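Local atomic coordinates of cryptochrome DASH, chloroplastic/mitochondrial (Arabidopsis thaliana, PDB entry 2J4D), a protein that repairs cyclobutane pyrimidine dimers in single-stranded DNA, binds FAD and a folate light antenna, and may also act as a photoreceptor. Residues F97-L102 against G227-L232; R472-E477 against R484-D489. One frame throughout, in Å; residues are numbered along the deposited sequence.

How the interactions relate
The two contacts lie in different parts of the chain. Interaction 1 (97-102 with 227-232) joins a helix of the N-terminal alpha/beta domain to the long loop between helix 194-204 and strand 245-248, with its centre about 17 Å from the centre of the chain. Interaction 2 (472-477 with 484-489) is peripheral, about 35 Å from that centre, near the C-terminal end. The centres of interactions 1 and 2 are about 42 Å apart. The nearest atoms of interactions 1 and 2 are about 23 Å apart, so the two do not touch. In each, a methionine thioether meets neighbouring side chains without cross-segment hydrogen bonds, and each lies away from the FAD and folate sites.

Interaction 1: F97-L102 against G227-L232; sequences FLMECL and GDVPTL
Met-99 reaches from helix 92-111 into the loop and meets Val-229, Pro-230 and Leu-232 in turn. Its CG lies anti to its own carbonyl carbon (chi1 -61°), and further bends at chi2 and chi3 fold the thioether into a compact hook rather than an extended arm. SD is the central point of touch. It lies 3.8 Å from Pro-230 CG, the puckered corner of the proline ring, and 3.5 Å from Pro-230 O, so both ring and backbone of that residue border the sulfur. Val-229 offers a single branch, CG1, which comes within 4.1 Å of Met-99 SD. Beyond the sulfur, the terminal methyl Met-99 CE packs 3.8 Å from Leu-232 CD2 while remaining near the proline ring. The same leucine methyl also lies 4.1 Å from Met-99 CG, and so spans the bend of the hook. The methionine runs slantwise to both Pro-230 and Leu-232. All of these side-chain contacts are apolar. Shortening Met-99 to an alanine removes SD and CE, which would probably leave Pro-230 CG and Leu-232 CD2 without their shared partner and open a gap between helix and loop. Leu-235, farther along the loop, also touches Met-99. Behind the contact, Pro-230 packs on Leu-74 of strand 67-74 and on Ile-118 of strand 117-120, while Leu-98 and Leu-102 of the helix rest on strand 67-74. The loop segment thus lies beside helix 92-111 at the margin of the five-stranded parallel sheet of the photolyase alpha/beta domain.

Interaction 2: R472-E477 against R484-D489; sequences RRLPKE and RLMYMD
The thioether of Met-486 meets two consecutive residues of the preceding loop, Arg-473 and Leu-474. Met-486 SD lies 3.5 Å from Arg-473 NH2, approaching the guanidinium obliquely, and 3.7 Å from Leu-474 CD2. The arginine nitrogen also comes within 3.8 Å of Met-486 CG, and the two long side chains cross at about a right angle. Leu-474 CD2 has a second role: it sits 3.6 Å above the Arg-473 guanidinium plane, displaced toward the rim, and so borders both the arginine and the sulfur. Arg-473 starts with CG between its backbone N and carbonyl carbon (chi1 69°), then runs extended to NE, which carries the guanidinium across to the methionine. Lys-478 also touches Met-486. Farther out, Arg-484 NE forms a salt bridge with Asp-489 OD1 at 2.9 Å; the oxygen accepts on its anti lone pair and lies 33° out of the guanidinium plane of Arg-484, and this links the two ends of segment 484-489. Tyr-487 OH is hydrogen-bonded to Asp-377 OD2, tying the segment to helix 374-386. The contact is local packing between a loop and the short helix 483-486 that follows it, at the periphery of the photolyase FAD-binding region.

Interaction 1: F97-L102 against G227-L232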
ATOM      1  N   PHE A  97      -7.826  -2.351  -8.969  1.00 18.03           N
ATOM      2  CA  PHE A  97      -6.479  -1.787  -9.043  1.00 18.91           C
ATOM      3  C   PHE A  97      -5.469  -2.934  -9.227  1.00 18.02           C
ATOM      4  O   PHE A  97      -4.532  -2.826 -10.023  1.00 17.47           O
ATOM      5  CB  PHE A  97      -6.186  -0.995  -7.761  1.00 15.94           C
ATOM      6  CG  PHE A  97      -4.896  -0.215  -7.798  1.00 19.00           C
ATOM      7  CD1 PHE A  97      -4.857   1.080  -8.330  1.00 20.68           C
ATOM      8  CD2 PHE A  97      -3.732  -0.754  -7.261  1.00 18.95           C
ATOM      9  CE1 PHE A  97      -3.677   1.830  -8.318  1.00 19.40           C
ATOM     10  CE2 PHE A  97      -2.532  -0.013  -7.242  1.00 20.97           C
ATOM     11  CZ  PHE A  97      -2.505   1.281  -7.769  1.00 19.39           C
ATOM     12  N   LEU A  98      -5.664  -4.038  -8.503  1.00 18.94           N
ATOM     13  CA  LEU A  98      -4.766  -5.189  -8.643  1.00 17.18           C
ATOM     14  C   LEU A  98      -4.742  -5.705 -10.083  1.00 19.21           C
ATOM     15  O   LEU A  98      -3.672  -5.982 -10.624  1.00 18.31           O
ATOM     16  CB  LEU A  98      -5.185  -6.342  -7.709  1.00 17.41           C
ATOM     17  CG  LEU A  98      -4.571  -7.724  -8.019  1.00 18.65           C
ATOM     18  CD1 LEU A  98      -3.053  -7.663  -7.909  1.00 17.07           C
ATOM     19  CD2 LEU A  98      -5.110  -8.769  -7.039  1.00 20.61           C
ATOM     20  N   MET A  99      -5.910  -5.839 -10.712  1.00 17.84           N
ATOM     21  CA  MET A  99      -5.938  -6.341 -12.088  1.00 20.76           C
ATOM     22  C   MET A  99      -5.132  -5.430 -13.013  1.00 18.61           C
ATOM     23  O   MET A  99      -4.379  -5.914 -13.859  1.00 19.99           O
ATOM     24  CB  MET A  99      -7.381  -6.479 -12.608  1.00 19.81           C
ATOM     25  CG  MET A  99      -8.251  -7.452 -11.801  1.00 21.74           C
ATOM     26  SD  MET A  99      -7.446  -9.063 -11.482  1.00 31.65           S
ATOM     27  CE  MET A  99      -7.852  -9.329  -9.790  1.00 33.22           C
ATOM     28  N   GLU A 100      -5.288  -4.118 -12.864  1.00 18.61           N
ATOM     29  CA  GLU A 100      -4.523  -3.195 -13.695  1.00 18.98           C
ATOM     30  C   GLU A 100      -3.027  -3.392 -13.437  1.00 20.90           C
ATOM     31  O   GLU A 100      -2.226  -3.331 -14.371  1.00 16.38           O
ATOM     32  CB  GLU A 100      -4.941  -1.743 -13.422  1.00 18.97           C
ATOM     33  CG  GLU A 100      -6.400  -1.482 -13.797  1.00 25.62           C
ATOM     34  CD  GLU A 100      -6.837  -0.040 -13.612  1.00 25.65           C
ATOM     35  OE1 GLU A 100      -6.599   0.537 -12.531  1.00 31.09           O
ATOM     36  OE2 GLU A 100      -7.439   0.516 -14.554  1.00 33.20           O
ATOM     37  N   CYS A 101      -2.652  -3.641 -12.179  1.00 18.47           N
ATOM     38  CA  CYS A 101      -1.242  -3.871 -11.836  1.00 18.87           C
ATOM     39  C   CYS A 101      -0.695  -5.100 -12.558  1.00 18.91           C
ATOM     40  O   CYS A 101       0.432  -5.092 -13.053  1.00 18.92           O
ATOM     41  CB  CYS A 101      -1.064  -4.091 -10.329  1.00 18.71           C
ATOM     42  SG  CYS A 101      -1.316  -2.625  -9.298  1.00 18.70           S
ATOM     43  N   LEU A 102      -1.493  -6.163 -12.596  1.00 17.48           N
ATOM     44  CA  LEU A 102      -1.071  -7.400 -13.250  1.00 19.18           C
ATOM     45  C   LEU A 102      -0.938  -7.218 -14.757  1.00 20.03           C
ATOM     46  O   LEU A 102       0.021  -7.694 -15.351  1.00 17.15           O
ATOM     47  CB  LEU A 102      -2.055  -8.530 -12.937  1.00 16.63           C
ATOM     48  CG  LEU A 102      -2.138  -8.905 -11.449  1.00 19.55           C
ATOM     49  CD1 LEU A 102      -3.192  -9.994 -11.268  1.00 18.96           C
ATOM     50  CD2 LEU A 102      -0.771  -9.393 -10.937  1.00 18.29           C
ATOM     51  N   GLY A 227      -1.767 -17.856 -19.293  1.00 29.07           N
ATOM     52  CA  GLY A 227      -2.905 -17.514 -18.458  1.00 30.54           C
ATOM     53  C   GLY A 227      -3.543 -16.158 -18.689  1.00 31.87           C
ATOM     54  O   GLY A 227      -2.858 -15.179 -18.978  1.00 34.95           O
ATOM     55  N   ASP A 228      -4.863 -16.093 -18.564  1.00 32.40           N
ATOM     56  CA  ASP A 228      -5.564 -14.827 -18.735  1.00 36.17           C
ATOM     57  C   ASP A 228      -5.542 -14.100 -17.403  1.00 35.11           C
ATOM     58  O   ASP A 228      -5.424 -14.731 -16.353  1.00 34.35           O
ATOM     59  CB  ASP A 228      -7.036 -15.037 -19.110  1.00 40.46           C
ATOM     60  CG  ASP A 228      -7.219 -15.898 -20.336  1.00 44.74           C
ATOM     61  OD1 ASP A 228      -6.302 -15.941 -21.185  1.00 46.09           O
ATOM     62  OD2 ASP A 228      -8.297 -16.520 -20.455  1.00 50.01           O
ATOM     63  N   VAL A 229      -5.648 -12.778 -17.440  1.00 34.37           N
ATOM     64  CA  VAL A 229      -5.710 -12.019 -16.199  1.00 33.55           C
ATOM     65  C   VAL A 229      -7.118 -12.352 -15.733  1.00 34.39           C
ATOM     66  O   VAL A 229      -8.065 -12.285 -16.515  1.00 33.32           O
ATOM     67  CB  VAL A 229      -5.608 -10.509 -16.453  1.00 33.44           C
ATOM     68  CG1 VAL A 229      -5.796  -9.744 -15.147  1.00 33.79           C
ATOM     69  CG2 VAL A 229      -4.265 -10.188 -17.075  1.00 35.27           C
ATOM     70  N   PRO A 230      -7.283 -12.731 -14.462  1.00 36.63           N
ATOM     71  CA  PRO A 230      -8.643 -13.054 -14.036  1.00 35.73           C
ATOM     72  C   PRO A 230      -9.538 -11.828 -14.029  1.00 34.72           C
ATOM     73  O   PRO A 230      -9.064 -10.693 -14.063  1.00 34.63           O
ATOM     74  CB  PRO A 230      -8.431 -13.626 -12.640  1.00 39.43           C
ATOM     75  CG  PRO A 230      -7.310 -12.774 -12.125  1.00 42.22           C
ATOM     76  CD  PRO A 230      -6.356 -12.739 -13.317  1.00 37.57           C
ATOM     77  N   THR A 231     -10.840 -12.066 -14.018  1.00 33.37           N
ATOM     78  CA  THR A 231     -11.799 -10.981 -13.978  1.00 31.55           C
ATOM     79  C   THR A 231     -12.360 -11.019 -12.573  1.00 29.66           C
ATOM     80  O   THR A 231     -12.471 -12.090 -11.973  1.00 29.53           O
ATOM     81  CB  THR A 231     -12.960 -11.195 -14.974  1.00 31.49           C
ATOM     82  OG1 THR A 231     -13.753 -12.318 -14.559  1.00 29.46           O
ATOM     83  CG2 THR A 231     -12.422 -11.439 -16.371  1.00 33.07           C
ATOM     84  N   LEU A 232     -12.708  -9.859 -12.037  1.00 27.34           N
ATOM     85  CA  LEU A 232     -13.255  -9.811 -10.701  1.00 26.31           C
ATOM     86  C   LEU A 232     -14.472 -10.718 -10.591  1.00 28.71           C
ATOM     87  O   LEU A 232     -14.662 -11.392  -9.578  1.00 26.16           O
ATOM     88  CB  LEU A 232     -13.628  -8.377 -10.331  1.00 26.82           C
ATOM     89  CG  LEU A 232     -12.427  -7.439 -10.195  1.00 26.38           C
ATOM     90  CD1 LEU A 232     -12.898  -6.070  -9.699  1.00 24.76           C
ATOM     91  CD2 LEU A 232     -11.414  -8.036  -9.226  1.00 26.18           C
TER

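Interaction 2: R472-E477 against R484-D489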
ATOM      1  N   ARG A 472     -23.408  22.096  -0.215  1.00 41.22           N
ATOM      2  CA  ARG A 472     -22.805  23.088  -1.105  1.00 44.96           C
ATOM      3  C   ARG A 472     -23.431  24.478  -1.083  1.00 47.60           C
ATOM      4  O   ARG A 472     -22.729  25.483  -1.219  1.00 46.89           O
ATOM      5  CB  ARG A 472     -22.804  22.570  -2.545  1.00 46.88           C
ATOM      6  CG  ARG A 472     -21.727  21.544  -2.803  1.00 49.40           C
ATOM      7  CD  ARG A 472     -21.847  20.893  -4.165  1.00 50.02           C
ATOM      8  NE  ARG A 472     -20.935  19.758  -4.252  1.00 49.07           N
ATOM      9  CZ  ARG A 472     -20.643  19.105  -5.371  1.00 52.04           C
ATOM     10  NH1 ARG A 472     -21.191  19.471  -6.524  1.00 47.44           N
ATOM     11  NH2 ARG A 472     -19.796  18.084  -5.333  1.00 50.78           N
ATOM     12  N   ARG A 473     -24.746  24.535  -0.913  1.00 48.18           N
ATOM     13  CA  ARG A 473     -25.457  25.807  -0.903  1.00 50.00           C
ATOM     14  C   ARG A 473     -25.259  26.594   0.383  1.00 51.11           C
ATOM     15  O   ARG A 473     -25.288  27.826   0.379  1.00 52.06           O
ATOM     16  CB  ARG A 473     -26.947  25.560  -1.113  1.00 50.54           C
ATOM     17  CG  ARG A 473     -27.619  24.867   0.051  1.00 48.87           C
ATOM     18  CD  ARG A 473     -28.950  24.291  -0.388  1.00 53.23           C
ATOM     19  NE  ARG A 473     -29.775  23.867   0.736  1.00 52.71           N
ATOM     20  CZ  ARG A 473     -30.239  24.691   1.669  1.00 55.09           C
ATOM     21  NH1 ARG A 473     -29.953  25.987   1.616  1.00 54.55           N
ATOM     22  NH2 ARG A 473     -30.996  24.222   2.651  1.00 54.17           N
ATOM     23  N   LEU A 474     -25.060  25.880   1.482  1.00 51.01           N
ATOM     24  CA  LEU A 474     -24.879  26.513   2.779  1.00 50.28           C
ATOM     25  C   LEU A 474     -23.582  27.298   2.897  1.00 50.51           C
ATOM     26  O   LEU A 474     -22.585  26.988   2.240  1.00 50.18           O
ATOM     27  CB  LEU A 474     -24.896  25.459   3.879  1.00 49.04           C
ATOM     28  CG  LEU A 474     -26.019  24.430   3.839  1.00 47.19           C
ATOM     29  CD1 LEU A 474     -25.783  23.400   4.924  1.00 43.06           C
ATOM     30  CD2 LEU A 474     -27.355  25.120   4.025  1.00 48.19           C
ATOM     31  N   PRO A 475     -23.582  28.336   3.743  1.00 50.88           N
ATOM     32  CA  PRO A 475     -22.383  29.150   3.944  1.00 51.41           C
ATOM     33  C   PRO A 475     -21.542  28.318   4.901  1.00 52.94           C
ATOM     34  O   PRO A 475     -22.055  27.350   5.469  1.00 50.89           O
ATOM     35  CB  PRO A 475     -22.937  30.393   4.621  1.00 52.28           C
ATOM     36  CG  PRO A 475     -24.022  29.811   5.499  1.00 51.32           C
ATOM     37  CD  PRO A 475     -24.706  28.841   4.554  1.00 50.74           C
ATOM     38  N   LYS A 476     -20.272  28.660   5.098  1.00 55.09           N
ATOM     39  CA  LYS A 476     -19.482  27.891   6.050  1.00 58.27           C
ATOM     40  C   LYS A 476     -20.280  28.025   7.332  1.00 59.84           C
ATOM     41  O   LYS A 476     -21.338  28.649   7.344  1.00 61.86           O
ATOM     42  CB  LYS A 476     -18.103  28.501   6.278  1.00 60.81           C
ATOM     43  CG  LYS A 476     -17.731  29.609   5.332  1.00 64.88           C
ATOM     44  CD  LYS A 476     -17.619  29.080   3.925  1.00 67.84           C
ATOM     45  CE  LYS A 476     -16.719  29.963   3.099  1.00 69.57           C
ATOM     46  NZ  LYS A 476     -16.242  29.239   1.893  1.00 72.06           N
ATOM     47  N   GLU A 477     -19.775  27.467   8.418  1.00 60.55           N
ATOM     48  CA  GLU A 477     -20.485  27.552   9.683  1.00 61.31           C
ATOM     49  C   GLU A 477     -21.629  26.551   9.622  1.00 59.61           C
ATOM     50  O   GLU A 477     -21.748  25.687  10.487  1.00 60.78           O
ATOM     51  CB  GLU A 477     -21.031  28.971   9.917  1.00 65.93           C
ATOM     52  CG  GLU A 477     -20.069  30.133   9.597  1.00 73.42           C
ATOM     53  CD  GLU A 477     -18.605  29.720   9.491  1.00 78.54           C
ATOM     54  OE1 GLU A 477     -18.154  28.869  10.290  1.00 80.29           O
ATOM     55  OE2 GLU A 477     -17.898  30.262   8.612  1.00 82.19           O
ATOM     56  N   ARG A 484     -30.071  18.930  12.024  1.00 37.18           N
ATOM     57  CA  ARG A 484     -30.694  17.666  11.641  1.00 37.56           C
ATOM     58  C   ARG A 484     -31.633  17.632  10.421  1.00 38.65           C
ATOM     59  O   ARG A 484     -31.911  16.550   9.898  1.00 38.17           O
ATOM     60  CB  ARG A 484     -31.408  17.099  12.864  1.00 38.96           C
ATOM     61  CG  ARG A 484     -30.583  17.240  14.133  1.00 40.29           C
ATOM     62  CD  ARG A 484     -31.424  17.011  15.377  1.00 45.62           C
ATOM     63  NE  ARG A 484     -31.264  15.667  15.916  1.00 50.26           N
ATOM     64  CZ  ARG A 484     -30.250  15.288  16.686  1.00 54.84           C
ATOM     65  NH1 ARG A 484     -29.304  16.158  17.015  1.00 58.21           N
ATOM     66  NH2 ARG A 484     -30.178  14.038  17.122  1.00 56.91           N
ATOM     67  N   LEU A 485     -32.113  18.789   9.963  1.00 37.33           N
ATOM     68  CA  LEU A 485     -33.014  18.831   8.805  1.00 35.45           C
ATOM     69  C   LEU A 485     -32.292  19.048   7.493  1.00 37.32           C
ATOM     70  O   LEU A 485     -32.597  18.392   6.494  1.00 39.49           O
ATOM     71  CB  LEU A 485     -34.070  19.933   8.959  1.00 35.38           C
ATOM     72  CG  LEU A 485     -35.145  19.737  10.019  1.00 31.52           C
ATOM     73  CD1 LEU A 485     -36.141  20.887   9.931  1.00 31.66           C
ATOM     74  CD2 LEU A 485     -35.849  18.402   9.812  1.00 30.97           C
ATOM     75  N   MET A 486     -31.351  19.986   7.473  1.00 35.56           N
ATOM     76  CA  MET A 486     -30.613  20.230   6.248  1.00 36.74           C
ATOM     77  C   MET A 486     -29.590  19.126   6.014  1.00 35.43           C
ATOM     78  O   MET A 486     -29.112  18.940   4.891  1.00 34.97           O
ATOM     79  CB  MET A 486     -29.953  21.604   6.289  1.00 40.00           C
ATOM     80  CG  MET A 486     -30.983  22.714   6.168  1.00 47.81           C
ATOM     81  SD  MET A 486     -30.287  24.349   6.105  1.00 57.47           S
ATOM     82  CE  MET A 486     -29.705  24.511   7.797  1.00 56.57           C
ATOM     83  N   TYR A 487     -29.251  18.396   7.074  1.00 31.65           N
ATOM     84  CA  TYR A 487     -28.322  17.278   6.927  1.00 30.97           C
ATOM     85  C   TYR A 487     -29.003  16.007   7.400  1.00 29.77           C
ATOM     86  O   TYR A 487     -29.735  15.383   6.634  1.00 30.05           O
ATOM     87  CB  TYR A 487     -27.014  17.492   7.702  1.00 31.76           C
ATOM     88  CG  TYR A 487     -25.967  16.461   7.328  1.00 27.71           C
ATOM     89  CD1 TYR A 487     -25.774  16.103   5.990  1.00 29.60           C
ATOM     90  CD2 TYR A 487     -25.216  15.797   8.300  1.00 29.73           C
ATOM     91  CE1 TYR A 487     -24.867  15.105   5.631  1.00 32.59           C
ATOM     92  CE2 TYR A 487     -24.301  14.794   7.950  1.00 28.07           C
ATOM     93  CZ  TYR A 487     -24.135  14.453   6.614  1.00 31.04           C
ATOM     94  OH  TYR A 487     -23.259  13.450   6.247  1.00 28.84           O
ATOM     95  N   MET A 488     -28.780  15.626   8.655  1.00 29.24           N
ATOM     96  CA  MET A 488     -29.394  14.423   9.200  1.00 30.53           C
ATOM     97  C   MET A 488     -29.138  14.338  10.697  1.00 31.79           C
ATOM     98  O   MET A 488     -28.385  15.140  11.249  1.00 32.73           O
ATOM     99  CB  MET A 488     -28.821  13.177   8.514  1.00 31.27           C
ATOM    100  CG  MET A 488     -27.333  12.938   8.790  1.00 33.74           C
ATOM    101  SD  MET A 488     -26.690  11.464   7.948  1.00 32.56           S
ATOM    102  CE  MET A 488     -26.609  12.049   6.273  1.00 34.26           C
ATOM    103  N   ASP A 489     -29.767  13.370  11.356  1.00 32.92           N
ATOM    104  CA  ASP A 489     -29.577  13.199  12.792  1.00 37.25           C
ATOM    105  C   ASP A 489     -28.164  12.710  13.050  1.00 37.74           C
ATOM    106  O   ASP A 489     -27.535  12.106  12.175  1.00 37.09           O
ATOM    107  CB  ASP A 489     -30.549  12.164  13.373  1.00 42.16           C
ATOM    108  CG  ASP A 489     -31.983  12.660  13.440  1.00 48.15           C
ATOM    109  OD1 ASP A 489     -32.226  13.751  14.003  1.00 51.97           O
ATOM    110  OD2 ASP A 489     -32.873  11.943  12.935  1.00 52.24           O
TER